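Local atomic coordinates of crossover junction endodeoxyribonuclease Hjc (Sulfolobus solfataricus, PDB entry 4TKD), a protein that resolves Holliday junctions during genetic recombination, cutting four-way DNA with paired nicks in opposing strands in a magnesium-dependent reaction. Residues Asn14-Leu19 with Pro41-Leu46; Ser34-Pro39 with Arg67-Glu72; Val50-Glu55 with Ser84-Val89. One frame throughout, in Å; residues are numbered along the deposited sequence. Where two conformers were deposited one is given.

Contact 1 of 3, residues Asn14-Leu19 with Pro41-Leu46; sequences NIVSRL and PDIIAL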
ATOM      1  N   ASN C  14      16.713 -15.650  14.686  1.00 49.45           N
ATOM      2  CA  ASN C  14      15.461 -15.703  15.455  1.00 48.35           C
ATOM      3  C   ASN C  14      14.255 -15.281  14.605  1.00 50.65           C
ATOM      4  O   ASN C  14      13.175 -15.836  14.777  1.00 50.38           O
ATOM      5  CB  ASN C  14      15.562 -14.757  16.659  1.00 51.26           C
ATOM      6  CG  ASN C  14      15.386 -15.383  18.033  1.00 80.67           C
ATOM      7  OD1 ASN C  14      14.847 -14.748  18.950  1.00 76.60           O
ATOM      8  ND2 ASN C  14      15.883 -16.608  18.240  1.00 69.71           N
ATOM      9  N   ILE C  15      14.432 -14.263  13.721  1.00 45.47           N
ATOM     10  CA  ILE C  15      13.375 -13.761  12.832  1.00 43.66           C
ATOM     11  C   ILE C  15      13.098 -14.808  11.738  1.00 46.20           C
ATOM     12  O   ILE C  15      11.937 -15.150  11.494  1.00 45.41           O
ATOM     13  CB  ILE C  15      13.709 -12.347  12.262  1.00 45.59           C
ATOM     14  CG1 ILE C  15      13.739 -11.283  13.385  1.00 45.75           C
ATOM     15  CG2 ILE C  15      12.714 -11.950  11.157  1.00 45.74           C
ATOM     16  CD1 ILE C  15      14.290  -9.871  12.998  1.00 46.59           C
ATOM     17  N   VAL C  16      14.169 -15.326  11.101  1.00 43.44           N
ATOM     18  CA  VAL C  16      14.099 -16.334  10.027  1.00 44.23           C
ATOM     19  C   VAL C  16      13.386 -17.601  10.510  1.00 48.54           C
ATOM     20  O   VAL C  16      12.472 -18.092   9.838  1.00 47.58           O
ATOM     21  CB  VAL C  16      15.496 -16.626   9.405  1.00 48.25           C
ATOM     22  CG1 VAL C  16      15.475 -17.864   8.520  1.00 47.56           C
ATOM     23  CG2 VAL C  16      16.009 -15.421   8.608  1.00 47.87           C
ATOM     24  N   SER C  17      13.749 -18.070  11.723  1.00 45.21           N
ATOM     25  CA  SER C  17      13.185 -19.271  12.339  1.00 44.89           C
ATOM     26  C   SER C  17      11.699 -19.123  12.654  1.00 46.90           C
ATOM     27  O   SER C  17      10.941 -20.054  12.402  1.00 47.10           O
ATOM     28  CB  SER C  17      13.975 -19.651  13.588  1.00 50.78           C
ATOM     29  OG  SER C  17      13.466 -20.850  14.148  1.00 67.13           O
ATOM     30  N   ARG C  18      11.282 -17.980  13.211  1.00 41.99           N
ATOM     31  CA  ARG C  18       9.885 -17.727  13.543  1.00 40.89           C
ATOM     32  C   ARG C  18       9.013 -17.548  12.301  1.00 42.50           C
ATOM     33  O   ARG C  18       7.913 -18.104  12.266  1.00 42.33           O
ATOM     34  CB  ARG C  18       9.751 -16.574  14.546  1.00 40.93           C
ATOM     35  CG  ARG C  18       9.563 -17.105  15.971  1.00 43.17           C
ATOM     36  CD  ARG C  18       8.146 -16.899  16.489  0.50 52.64           C
ATOM     37  NE  ARG C  18       7.147 -17.700  15.775  0.50 63.83           N
ATOM     38  CZ  ARG C  18       6.636 -18.843  16.223  0.50 79.83           C
ATOM     39  NH1 ARG C  18       5.725 -19.492  15.510  0.50 70.37           N
ATOM     40  NH2 ARG C  18       7.026 -19.343  17.392  0.50 62.56           N
ATOM     41  N   LEU C  19       9.532 -16.858  11.248  1.00 37.05           N
ATOM     42  CA  LEU C  19       8.807 -16.744   9.969  1.00 36.54           C
ATOM     43  C   LEU C  19       8.627 -18.120   9.328  1.00 39.77           C
ATOM     44  O   LEU C  19       7.532 -18.438   8.837  1.00 38.31           O
ATOM     45  CB  LEU C  19       9.482 -15.755   9.004  1.00 36.62           C
ATOM     46  CG  LEU C  19       9.337 -14.276   9.386  1.00 41.44           C
ATOM     47  CD1 LEU C  19      10.266 -13.415   8.576  1.00 41.79           C
ATOM     48  CD2 LEU C  19       7.874 -13.803   9.257  1.00 42.27           C
ATOM     49  N   PRO C  41      17.118  -6.548   0.318  1.00 28.93           N
ATOM     50  CA  PRO C  41      16.760  -6.681   1.755  1.00 28.56           C
ATOM     51  C   PRO C  41      17.374  -7.932   2.416  1.00 31.68           C
ATOM     52  O   PRO C  41      17.500  -8.978   1.765  1.00 28.72           O
ATOM     53  CB  PRO C  41      15.229  -6.740   1.728  1.00 29.95           C
ATOM     54  CG  PRO C  41      14.849  -6.091   0.420  1.00 32.83           C
ATOM     55  CD  PRO C  41      15.912  -6.502  -0.534  1.00 28.72           C
ATOM     56  N   ASP C  42      17.803  -7.807   3.694  1.00 29.41           N
ATOM     57  CA  ASP C  42      18.439  -8.865   4.501  1.00 29.50           C
ATOM     58  C   ASP C  42      17.637 -10.122   4.564  1.00 35.30           C
ATOM     59  O   ASP C  42      18.214 -11.207   4.513  1.00 35.55           O
ATOM     60  CB  ASP C  42      18.759  -8.384   5.934  1.00 31.31           C
ATOM     61  CG  ASP C  42      19.801  -7.288   5.957  1.00 42.30           C
ATOM     62  OD1 ASP C  42      20.835  -7.436   5.271  1.00 45.68           O
ATOM     63  OD2 ASP C  42      19.586  -6.284   6.659  1.00 40.62           O
ATOM     64  N   ILE C  43      16.311  -9.985   4.685  1.00 31.67           N
ATOM     65  CA  ILE C  43      15.404 -11.115   4.782  1.00 30.83           C
ATOM     66  C   ILE C  43      14.264 -10.915   3.817  1.00 34.50           C
ATOM     67  O   ILE C  43      13.632  -9.843   3.796  1.00 34.04           O
ATOM     68  CB  ILE C  43      14.868 -11.296   6.229  1.00 34.39           C
ATOM     69  CG1 ILE C  43      16.002 -11.509   7.267  1.00 34.48           C
ATOM     70  CG2 ILE C  43      13.826 -12.433   6.299  1.00 35.71           C
ATOM     71  CD1 ILE C  43      15.566 -11.297   8.753  1.00 36.59           C
ATOM     72  N   ILE C  44      13.997 -11.960   3.027  1.00 29.27           N
ATOM     73  CA  ILE C  44      12.880 -11.994   2.111  1.00 29.24           C
ATOM     74  C   ILE C  44      12.052 -13.182   2.552  1.00 33.33           C
ATOM     75  O   ILE C  44      12.553 -14.304   2.579  1.00 33.31           O
ATOM     76  CB  ILE C  44      13.307 -12.077   0.622  1.00 31.16           C
ATOM     77  CG1 ILE C  44      14.048 -10.811   0.209  1.00 31.02           C
ATOM     78  CG2 ILE C  44      12.093 -12.303  -0.292  1.00 29.47           C
ATOM     79  CD1 ILE C  44      14.951 -11.002  -0.988  1.00 34.68           C
ATOM     80  N   ALA C  45      10.812 -12.929   2.953  1.00 29.58           N
ATOM     81  CA  ALA C  45       9.916 -13.985   3.402  1.00 28.89           C
ATOM     82  C   ALA C  45       8.693 -14.009   2.509  1.00 31.81           C
ATOM     83  O   ALA C  45       8.100 -12.972   2.232  1.00 30.35           O
ATOM     84  CB  ALA C  45       9.525 -13.771   4.853  1.00 29.56           C
ATOM     85  N   LEU C  46       8.359 -15.190   2.018  1.00 30.23           N
ATOM     86  CA  LEU C  46       7.257 -15.359   1.082  1.00 31.43           C
ATOM     87  C   LEU C  46       6.272 -16.412   1.563  1.00 36.62           C
ATOM     88  O   LEU C  46       6.684 -17.479   2.026  1.00 35.36           O
ATOM     89  CB  LEU C  46       7.786 -15.771  -0.307  1.00 31.38           C
ATOM     90  CG  LEU C  46       9.036 -15.076  -0.844  1.00 34.89           C
ATOM     91  CD1 LEU C  46       9.655 -15.891  -2.015  1.00 33.63           C
ATOM     92  CD2 LEU C  46       8.742 -13.591  -1.210  1.00 32.65           C
TER
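In the PD-(D/E)XK nuclease core of Hjc, helix 10-21 lies along one face of the central mixed sheet, and I15, V16 and L19 of that helix pack onto I43 and A45 of strand 43-47. Helix and strand segments run nearly parallel, 5° between their directions, with axes 10.0 Å apart. No hydrogen bond joins the two segments; the contact is wholly apolar and buried. I43 does most of the work on the strand side. Its CG1 stands anti to the carbonyl carbon (chi1 -59°) and the chain runs on extended, which carries CD1 out to the helix, where it meets CG2 of I15 at 3.8 Å. V16 approaches the same arm one atom further back, its CG2 lying 4.1 Å from I43 CG1. The I43 arm thus reaches two consecutive helix residues and crosses both side chains at a slant. V26 of strand 25-28 touches V16, L19 and I43, while M56 of strand 50-58 meets I15, so the helix spans three strands. Just ahead of I43, D42, probably a magnesium ligand, forms with it a classic beta bulge facing I54. A hydrogen bond from the backbone N of M56 to OD2 holds the D42 carboxylate. At the far end of the helix segment a single branch of L19 bridges two strand residues: CD1 sits 4.3 Å from CG2 of I43 and 3.8 Å from CB of A45.

Contact 2 of 3, residues Ser34-Pro39 with Arg67-Glu72; sequences SKRKDP and RREQAE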
ATOM      1  N   SER C  34      24.246  -6.718  -1.928  1.00 66.28           N
ATOM      2  CA  SER C  34      23.901  -5.484  -1.172  1.00 64.23           C
ATOM      3  C   SER C  34      24.914  -4.318  -1.323  1.00 63.53           C
ATOM      4  O   SER C  34      24.899  -3.329  -0.588  1.00 61.54           O
ATOM      5  CB  SER C  34      23.578  -5.810   0.281  1.00 67.39           C
ATOM      6  OG  SER C  34      22.517  -6.749   0.343  1.00 73.87           O
ATOM      7  N   LYS C  35      25.750  -4.464  -2.342  1.00 59.71           N
ATOM      8  CA  LYS C  35      26.850  -3.658  -2.854  1.00 59.60           C
ATOM      9  C   LYS C  35      26.583  -2.167  -3.008  1.00 63.55           C
ATOM     10  O   LYS C  35      26.881  -1.651  -4.082  1.00 64.70           O
ATOM     11  CB  LYS C  35      27.257  -4.230  -4.239  1.00 62.84           C
ATOM     12  CG  LYS C  35      26.484  -5.495  -4.669  1.00 83.60           C
ATOM     13  CD  LYS C  35      25.797  -5.407  -6.026  1.00 93.46           C
ATOM     14  CE  LYS C  35      25.150  -6.718  -6.417  1.00103.59           C
ATOM     15  NZ  LYS C  35      23.859  -6.947  -5.707  1.00113.96           N
ATOM     16  N   ARG C  36      26.031  -1.457  -1.975  1.00 60.14           N
ATOM     17  CA  ARG C  36      25.665  -0.014  -1.998  1.00 59.10           C
ATOM     18  C   ARG C  36      24.681   0.277  -3.149  1.00 60.38           C
ATOM     19  O   ARG C  36      23.757   1.061  -2.989  1.00 59.89           O
ATOM     20  CB  ARG C  36      26.934   0.877  -2.078  1.00 60.19           C
ATOM     21  CG  ARG C  36      26.727   2.385  -2.136  1.00 65.81           C
ATOM     22  CD  ARG C  36      27.985   3.034  -2.674  1.00 65.36           C
ATOM     23  NE  ARG C  36      27.825   4.464  -2.957  1.00 70.37           N
ATOM     24  CZ  ARG C  36      28.754   5.221  -3.539  1.00 73.57           C
ATOM     25  NH1 ARG C  36      29.907   4.692  -3.920  1.00 52.74           N
ATOM     26  NH2 ARG C  36      28.535   6.515  -3.739  1.00 56.80           N
ATOM     27  N   LYS C  37      24.920  -0.354  -4.312  1.00 55.60           N
ATOM     28  CA  LYS C  37      24.136  -0.309  -5.530  1.00 55.24           C
ATOM     29  C   LYS C  37      23.469  -1.677  -5.690  1.00 56.71           C
ATOM     30  O   LYS C  37      24.098  -2.726  -5.485  1.00 56.70           O
ATOM     31  CB  LYS C  37      25.009   0.048  -6.751  1.00 58.84           C
ATOM     32  CG  LYS C  37      24.224   0.218  -8.064  1.00 76.91           C
ATOM     33  CD  LYS C  37      23.342   1.485  -8.098  1.00 88.15           C
ATOM     34  CE  LYS C  37      21.917   1.165  -8.489  1.00 96.80           C
ATOM     35  NZ  LYS C  37      21.179   2.369  -8.959  1.00100.70           N
ATOM     36  N   ASP C  38      22.182  -1.649  -6.035  1.00 49.71           N
ATOM     37  CA  ASP C  38      21.352  -2.828  -6.145  1.00 48.25           C
ATOM     38  C   ASP C  38      21.292  -3.574  -4.801  1.00 49.06           C
ATOM     39  O   ASP C  38      21.522  -4.784  -4.753  1.00 47.93           O
ATOM     40  CB  ASP C  38      21.743  -3.704  -7.349  1.00 49.81           C
ATOM     41  CG  ASP C  38      21.028  -3.274  -8.619  1.00 58.38           C
ATOM     42  OD1 ASP C  38      21.300  -2.146  -9.105  1.00 59.51           O
ATOM     43  OD2 ASP C  38      20.153  -4.032  -9.089  1.00 60.60           O
ATOM     44  N   PRO C  39      21.030  -2.869  -3.669  1.00 43.92           N
ATOM     45  CA  PRO C  39      20.944  -3.593  -2.405  1.00 42.32           C
ATOM     46  C   PRO C  39      19.705  -4.463  -2.407  1.00 43.21           C
ATOM     47  O   PRO C  39      18.709  -4.189  -3.098  1.00 43.15           O
ATOM     48  CB  PRO C  39      20.896  -2.496  -1.343  1.00 43.73           C
ATOM     49  CG  PRO C  39      20.266  -1.368  -2.020  1.00 49.97           C
ATOM     50  CD  PRO C  39      20.713  -1.433  -3.477  1.00 45.94           C
ATOM     51  N   ARG C  67      21.466   4.778   5.329  1.00 30.46           N
ATOM     52  CA  ARG C  67      22.139   5.614   4.332  1.00 31.62           C
ATOM     53  C   ARG C  67      21.316   5.690   3.044  1.00 33.59           C
ATOM     54  O   ARG C  67      20.732   4.692   2.627  1.00 31.10           O
ATOM     55  CB  ARG C  67      23.569   5.093   4.034  1.00 35.41           C
ATOM     56  CG  ARG C  67      24.697   5.844   4.751  1.00 50.71           C
ATOM     57  CD  ARG C  67      25.272   6.987   3.911  1.00 74.31           C
ATOM     58  NE  ARG C  67      26.393   7.639   4.583  1.00 85.01           N
ATOM     59  CZ  ARG C  67      27.658   7.582   4.171  1.00 91.43           C
ATOM     60  NH1 ARG C  67      27.976   6.932   3.057  1.00 63.78           N
ATOM     61  NH2 ARG C  67      28.613   8.193   4.861  1.00 80.34           N
ATOM     62  N   ARG C  68      21.269   6.882   2.433  1.00 31.87           N
ATOM     63  CA  ARG C  68      20.556   7.185   1.199  1.00 31.79           C
ATOM     64  C   ARG C  68      20.575   6.089   0.113  1.00 33.68           C
ATOM     65  O   ARG C  68      19.509   5.675  -0.334  1.00 33.45           O
ATOM     66  CB  ARG C  68      21.053   8.527   0.636  1.00 33.94           C
ATOM     67  CG  ARG C  68      20.554   8.854  -0.786  1.00 34.24           C
ATOM     68  CD  ARG C  68      21.003  10.211  -1.236  0.50 22.08           C
ATOM     69  NE  ARG C  68      22.380  10.153  -1.731  0.50 26.65           N
ATOM     70  CZ  ARG C  68      23.447  10.545  -1.045  0.50 42.44           C
ATOM     71  NH1 ARG C  68      23.310  11.078   0.165  0.50 31.23           N
ATOM     72  NH2 ARG C  68      24.660  10.409  -1.565  0.50 30.55           N
ATOM     73  N   GLU C  69      21.768   5.655  -0.324  1.00 29.33           N
ATOM     74  CA  GLU C  69      21.896   4.678  -1.405  1.00 29.40           C
ATOM     75  C   GLU C  69      21.345   3.316  -1.023  1.00 34.20           C
ATOM     76  O   GLU C  69      20.650   2.724  -1.847  1.00 34.69           O
ATOM     77  CB  GLU C  69      23.371   4.596  -1.877  0.50 30.93           C
ATOM     78  CG  GLU C  69      24.079   5.954  -2.017  0.50 38.94           C
ATOM     79  CD  GLU C  69      24.899   6.475  -0.838  0.50 42.25           C
ATOM     80  OE1 GLU C  69      26.082   6.829  -1.056  0.50 34.80           O
ATOM     81  OE2 GLU C  69      24.349   6.588   0.283  0.50 11.69           O
ATOM     82  N   GLN C  70      21.546   2.867   0.249  1.00 31.05           N
ATOM     83  CA  GLN C  70      20.975   1.615   0.755  1.00 30.16           C
ATOM     84  C   GLN C  70      19.446   1.740   0.823  1.00 33.13           C
ATOM     85  O   GLN C  70      18.750   0.871   0.314  1.00 32.22           O
ATOM     86  CB  GLN C  70      21.545   1.272   2.134  1.00 31.75           C
ATOM     87  CG  GLN C  70      20.902   0.040   2.788  1.00 42.40           C
ATOM     88  CD  GLN C  70      21.467  -0.249   4.146  1.00 63.00           C
ATOM     89  OE1 GLN C  70      21.522   0.610   5.027  1.00 73.73           O
ATOM     90  NE2 GLN C  70      21.840  -1.479   4.367  1.00 47.28           N
ATOM     91  N   ALA C  71      18.938   2.820   1.432  1.00 29.32           N
ATOM     92  CA  ALA C  71      17.510   3.083   1.568  1.00 28.92           C
ATOM     93  C   ALA C  71      16.823   3.109   0.212  1.00 33.08           C
ATOM     94  O   ALA C  71      15.853   2.379   0.034  1.00 32.48           O
ATOM     95  CB  ALA C  71      17.290   4.400   2.281  1.00 29.27           C
ATOM     96  N   GLU C  72      17.355   3.900  -0.755  1.00 29.12           N
ATOM     97  CA  GLU C  72      16.781   4.018  -2.099  1.00 29.83           C
ATOM     98  C   GLU C  72      16.652   2.685  -2.820  1.00 32.68           C
ATOM     99  O   GLU C  72      15.579   2.399  -3.361  1.00 31.51           O
ATOM    100  CB  GLU C  72      17.526   5.067  -2.954  1.00 32.01           C
ATOM    101  CG  GLU C  72      17.148   6.499  -2.557  1.00 41.26           C
ATOM    102  CD  GLU C  72      18.025   7.614  -3.091  1.00 47.92           C
ATOM    103  OE1 GLU C  72      18.954   7.321  -3.875  1.00 34.72           O
ATOM    104  OE2 GLU C  72      17.785   8.784  -2.721  1.00 42.45           O
TER
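An outlying arginine, R36, reaches from an irregular loop to E69 in the first turn of helix 68-81, yet the salt bridge it makes is a slack one. R36 NE lies 3.5 Å from OE1 of E69, and the bent N-H...O angle of 139° marks the hydrogen bond as weak; E69 has a second conformer, so the bridge is tentative. The two flat groups stand almost perpendicular, their planes 83° apart, so the carboxylate does not pair side by side with the guanidinium. R36 gets there stretched, with CG anti to the backbone N (chi1 179°) and the chain extended on to NE; E69 is bent at chi2, which brings OE1 beside NE and NH2. R68 joins a small ionic network through a long contact of NH2 with the same OE1, 3.9 Å, with the oxygen well out of its guanidinium plane. Nearer the backbone the fit is closer: E69 CB lies 3.7 Å from R36 O, and the buried ring of P39 puts CG 3.6 Å from the carbonyl oxygen of Q70. The loop thus leans on the helix with a proline at its inner end and a charged pair at its exposed one. R67 occupies the N-cap position, and N110 OD1 accepts a hydrogen bond from R68 N. The loop joins strand 25-28 to strand 43-47, while the helix follows strand 64-66 and leads into strand 84-90.

Contact 3 of 3, residues Val50-Glu55 with Ser84-Val89; sequences VIILIE and SLFLGV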
ATOM      1  N   VAL C  50       2.344 -13.544  -0.612  1.00 33.42           N
ATOM      2  CA  VAL C  50       2.609 -12.430   0.308  1.00 33.67           C
ATOM      3  C   VAL C  50       4.128 -12.255   0.469  1.00 35.80           C
ATOM      4  O   VAL C  50       4.821 -13.192   0.869  1.00 33.16           O
ATOM      5  CB  VAL C  50       1.881 -12.550   1.683  1.00 37.55           C
ATOM      6  CG1 VAL C  50       2.293 -11.441   2.652  1.00 36.99           C
ATOM      7  CG2 VAL C  50       0.366 -12.632   1.505  1.00 37.33           C
ATOM      8  N   ILE C  51       4.621 -11.033   0.165  1.00 31.13           N
ATOM      9  CA  ILE C  51       6.039 -10.680   0.197  1.00 29.14           C
ATOM     10  C   ILE C  51       6.316  -9.741   1.357  1.00 30.31           C
ATOM     11  O   ILE C  51       5.741  -8.657   1.438  1.00 28.44           O
ATOM     12  CB  ILE C  51       6.524 -10.097  -1.170  1.00 32.17           C
ATOM     13  CG1 ILE C  51       6.163 -11.039  -2.361  1.00 31.96           C
ATOM     14  CG2 ILE C  51       8.047  -9.808  -1.139  1.00 33.83           C
ATOM     15  CD1 ILE C  51       6.047 -10.368  -3.725  1.00 33.62           C
ATOM     16  N   ILE C  52       7.214 -10.173   2.254  1.00 26.29           N
ATOM     17  CA  ILE C  52       7.667  -9.404   3.419  1.00 26.04           C
ATOM     18  C   ILE C  52       9.161  -9.285   3.288  1.00 28.39           C
ATOM     19  O   ILE C  52       9.845 -10.274   2.998  1.00 26.63           O
ATOM     20  CB  ILE C  52       7.252 -10.049   4.765  1.00 28.66           C
ATOM     21  CG1 ILE C  52       5.720 -10.043   4.927  1.00 27.01           C
ATOM     22  CG2 ILE C  52       8.040  -9.442   5.993  1.00 29.83           C
ATOM     23  CD1 ILE C  52       5.255 -10.952   5.915  1.00 34.08           C
ATOM     24  N   LEU C  53       9.647  -8.069   3.440  1.00 24.81           N
ATOM     25  CA  LEU C  53      11.047  -7.705   3.264  1.00 24.29           C
ATOM     26  C   LEU C  53      11.533  -7.034   4.536  1.00 28.09           C
ATOM     27  O   LEU C  53      10.907  -6.092   5.001  1.00 25.66           O
ATOM     28  CB  LEU C  53      11.203  -6.746   2.044  1.00 23.40           C
ATOM     29  CG  LEU C  53      10.568  -7.213   0.726  1.00 26.32           C
ATOM     30  CD1 LEU C  53      10.500  -6.104  -0.266  1.00 24.15           C
ATOM     31  CD2 LEU C  53      11.311  -8.395   0.154  1.00 26.06           C
ATOM     32  N   ILE C  54      12.646  -7.512   5.085  1.00 26.03           N
ATOM     33  CA  ILE C  54      13.173  -6.961   6.333  1.00 26.23           C
ATOM     34  C   ILE C  54      14.628  -6.544   6.194  1.00 32.69           C
ATOM     35  O   ILE C  54      15.465  -7.354   5.801  1.00 34.33           O
ATOM     36  CB  ILE C  54      12.952  -7.992   7.500  1.00 29.40           C
ATOM     37  CG1 ILE C  54      11.447  -8.304   7.708  1.00 29.97           C
ATOM     38  CG2 ILE C  54      13.579  -7.499   8.813  1.00 30.43           C
ATOM     39  CD1 ILE C  54      11.159  -9.662   8.277  1.00 40.64           C
ATOM     40  N   GLU C  55      14.925  -5.286   6.539  1.00 30.11           N
ATOM     41  CA  GLU C  55      16.278  -4.744   6.567  1.00 30.95           C
ATOM     42  C   GLU C  55      16.705  -4.632   8.035  1.00 39.18           C
ATOM     43  O   GLU C  55      16.033  -3.954   8.816  1.00 38.31           O
ATOM     44  CB  GLU C  55      16.374  -3.381   5.841  1.00 31.72           C
ATOM     45  CG  GLU C  55      17.812  -2.936   5.570  1.00 35.72           C
ATOM     46  CD  GLU C  55      18.623  -3.722   4.559  1.00 53.42           C
ATOM     47  OE1 GLU C  55      18.132  -4.741   4.020  1.00 29.81           O
ATOM     48  OE2 GLU C  55      19.764  -3.299   4.288  1.00 54.66           O
ATOM     49  N   SER C  84       6.105  -5.735   1.277  1.00 25.83           N
ATOM     50  CA  SER C  84       6.003  -4.807   2.400  1.00 25.67           C
ATOM     51  C   SER C  84       7.383  -4.741   3.052  1.00 30.05           C
ATOM     52  O   SER C  84       7.936  -5.784   3.406  1.00 28.59           O
ATOM     53  CB  SER C  84       4.941  -5.280   3.380  1.00 28.98           C
ATOM     54  OG  SER C  84       3.668  -5.337   2.753  1.00 37.30           O
ATOM     55  N   LEU C  85       7.963  -3.520   3.129  1.00 26.59           N
ATOM     56  CA  LEU C  85       9.301  -3.258   3.652  1.00 26.72           C
ATOM     57  C   LEU C  85       9.280  -2.805   5.106  1.00 31.57           C
ATOM     58  O   LEU C  85       8.520  -1.912   5.476  1.00 29.51           O
ATOM     59  CB  LEU C  85      10.066  -2.270   2.757  1.00 26.56           C
ATOM     60  CG  LEU C  85      11.547  -1.961   3.115  1.00 30.64           C
ATOM     61  CD1 LEU C  85      12.434  -3.205   3.020  1.00 30.28           C
ATOM     62  CD2 LEU C  85      12.107  -0.864   2.240  1.00 27.96           C
ATOM     63  N   PHE C  86      10.136  -3.428   5.924  1.00 28.85           N
ATOM     64  CA  PHE C  86      10.254  -3.134   7.340  1.00 28.57           C
ATOM     65  C   PHE C  86      11.703  -3.085   7.758  1.00 35.14           C
ATOM     66  O   PHE C  86      12.561  -3.777   7.205  1.00 33.48           O
ATOM     67  CB  PHE C  86       9.555  -4.214   8.186  1.00 29.63           C
ATOM     68  CG  PHE C  86       8.098  -4.419   7.882  1.00 30.62           C
ATOM     69  CD1 PHE C  86       7.697  -5.322   6.893  1.00 31.76           C
ATOM     70  CD2 PHE C  86       7.118  -3.731   8.599  1.00 32.08           C
ATOM     71  CE1 PHE C  86       6.352  -5.519   6.626  1.00 31.67           C
ATOM     72  CE2 PHE C  86       5.768  -3.922   8.319  1.00 34.12           C
ATOM     73  CZ  PHE C  86       5.398  -4.812   7.338  1.00 31.07           C
ATOM     74  N   LEU C  87      11.957  -2.303   8.807  1.00 34.32           N
ATOM     75  CA  LEU C  87      13.261  -2.240   9.437  1.00 34.94           C
ATOM     76  C   LEU C  87      13.168  -3.150  10.660  1.00 40.06           C
ATOM     77  O   LEU C  87      12.278  -2.978  11.505  1.00 38.90           O
ATOM     78  CB  LEU C  87      13.580  -0.792   9.824  1.00 35.12           C
ATOM     79  CG  LEU C  87      15.026  -0.276   9.903  1.00 41.37           C
ATOM     80  CD1 LEU C  87      15.819  -0.538   8.621  1.00 42.80           C
ATOM     81  CD2 LEU C  87      15.021   1.219  10.100  1.00 43.51           C
ATOM     82  N   GLY C  88      14.031  -4.169  10.687  1.00 39.54           N
ATOM     83  CA  GLY C  88      14.113  -5.116  11.791  1.00 39.93           C
ATOM     84  C   GLY C  88      15.115  -4.573  12.777  1.00 47.18           C
ATOM     85  O   GLY C  88      16.286  -4.411  12.428  1.00 47.61           O
ATOM     86  N   VAL C  89      14.663  -4.226  13.982  1.00 45.88           N
ATOM     87  CA  VAL C  89      15.556  -3.643  14.982  1.00 47.10           C
ATOM     88  C   VAL C  89      16.502  -4.712  15.590  1.00 54.14           C
ATOM     89  O   VAL C  89      16.040  -5.670  16.214  1.00 54.63           O
ATOM     90  CB  VAL C  89      14.826  -2.765  16.046  1.00 51.05           C
ATOM     91  CG1 VAL C  89      15.822  -1.911  16.810  1.00 50.65           C
ATOM     92  CG2 VAL C  89      13.742  -1.880  15.416  1.00 51.05           C
TER
HETATM   93  O   HOH W   1       3.018  -8.004   1.109  1.00 37.13           O
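L53 and E55 lie on the inner strand 50-58 and are bonded to strand 84-90 in parallel register, L53 opposite L85 and E55 opposite L87. Five backbone hydrogen bonds alternate between the strands, starting with S84 N to I51 O and ending with G88 N to E55 O at 2.7 Å, where the donor stands above the carbonyl plane. The packing is tightest around this last oxygen: L87, with CG anti to the backbone N (chi1 -152°), folds its CD1 back to 3.4 Å from E55 O, and L87 CA also directs a CA-H...O contact at it. L85 turns the same way and brings CD1 to 3.9 Å from CB of L53. On this face L53 and L85 pack against A78 and E55 against I74 of helix 68-81, while L87 turns to I64 and V66 of strand 64-66. On the other face, F86 sets its ring edge toward L53 O, with CD1 3.8 Å away, and I52 CG2 approaches the ring obliquely; helix 122-133 packs there through L125 and V129. G88 has no side chain, and I54 CG2 takes up the space where a beta carbon would lie, 3.8 Å from G88 N. At the start of strand 84-90 the backbone bond to I51 O is intact, but the side-chain side is looser: S84 is partly exposed, its OG 4.1 Å from I51 O, and a water spans the two, giving a hydrogen bond to I51 O at 2.8 Å. E55 bends its carboxylate away from the neighbouring strand, OE1 accepting a hydrogen bond from D42 N. Strand 50-58, helix 68-81 and strand 84-90 form a beta-alpha-beta crossover of the PD-(D/E)XK nuclease fold, whose first strand carries E55, probably a magnesium ligand.

In the fold
Contacts 1 and 3 share the central sheet, their centres about 8 Å apart: strand 43-47 pairs antiparallel with strand 50-58, A45 N lying 2.8 Å from I52 O and I54 N 2.8 Å from I43 O. They also meet at the probable magnesium site, where D42 and E55 come together; the nearest side-chain atoms of I43 and E12, the third probable ligand, are about 4 Å apart. Contact 2 is more peripheral, its centre about 19 Å from that of contact 1 and about 15 Å from that of contact 3. It comes near the site through Q70, whose NE2 lies 2.8 Å from E55 OE2 and whose side chain also approaches K57, a predicted transition-state stabiliser.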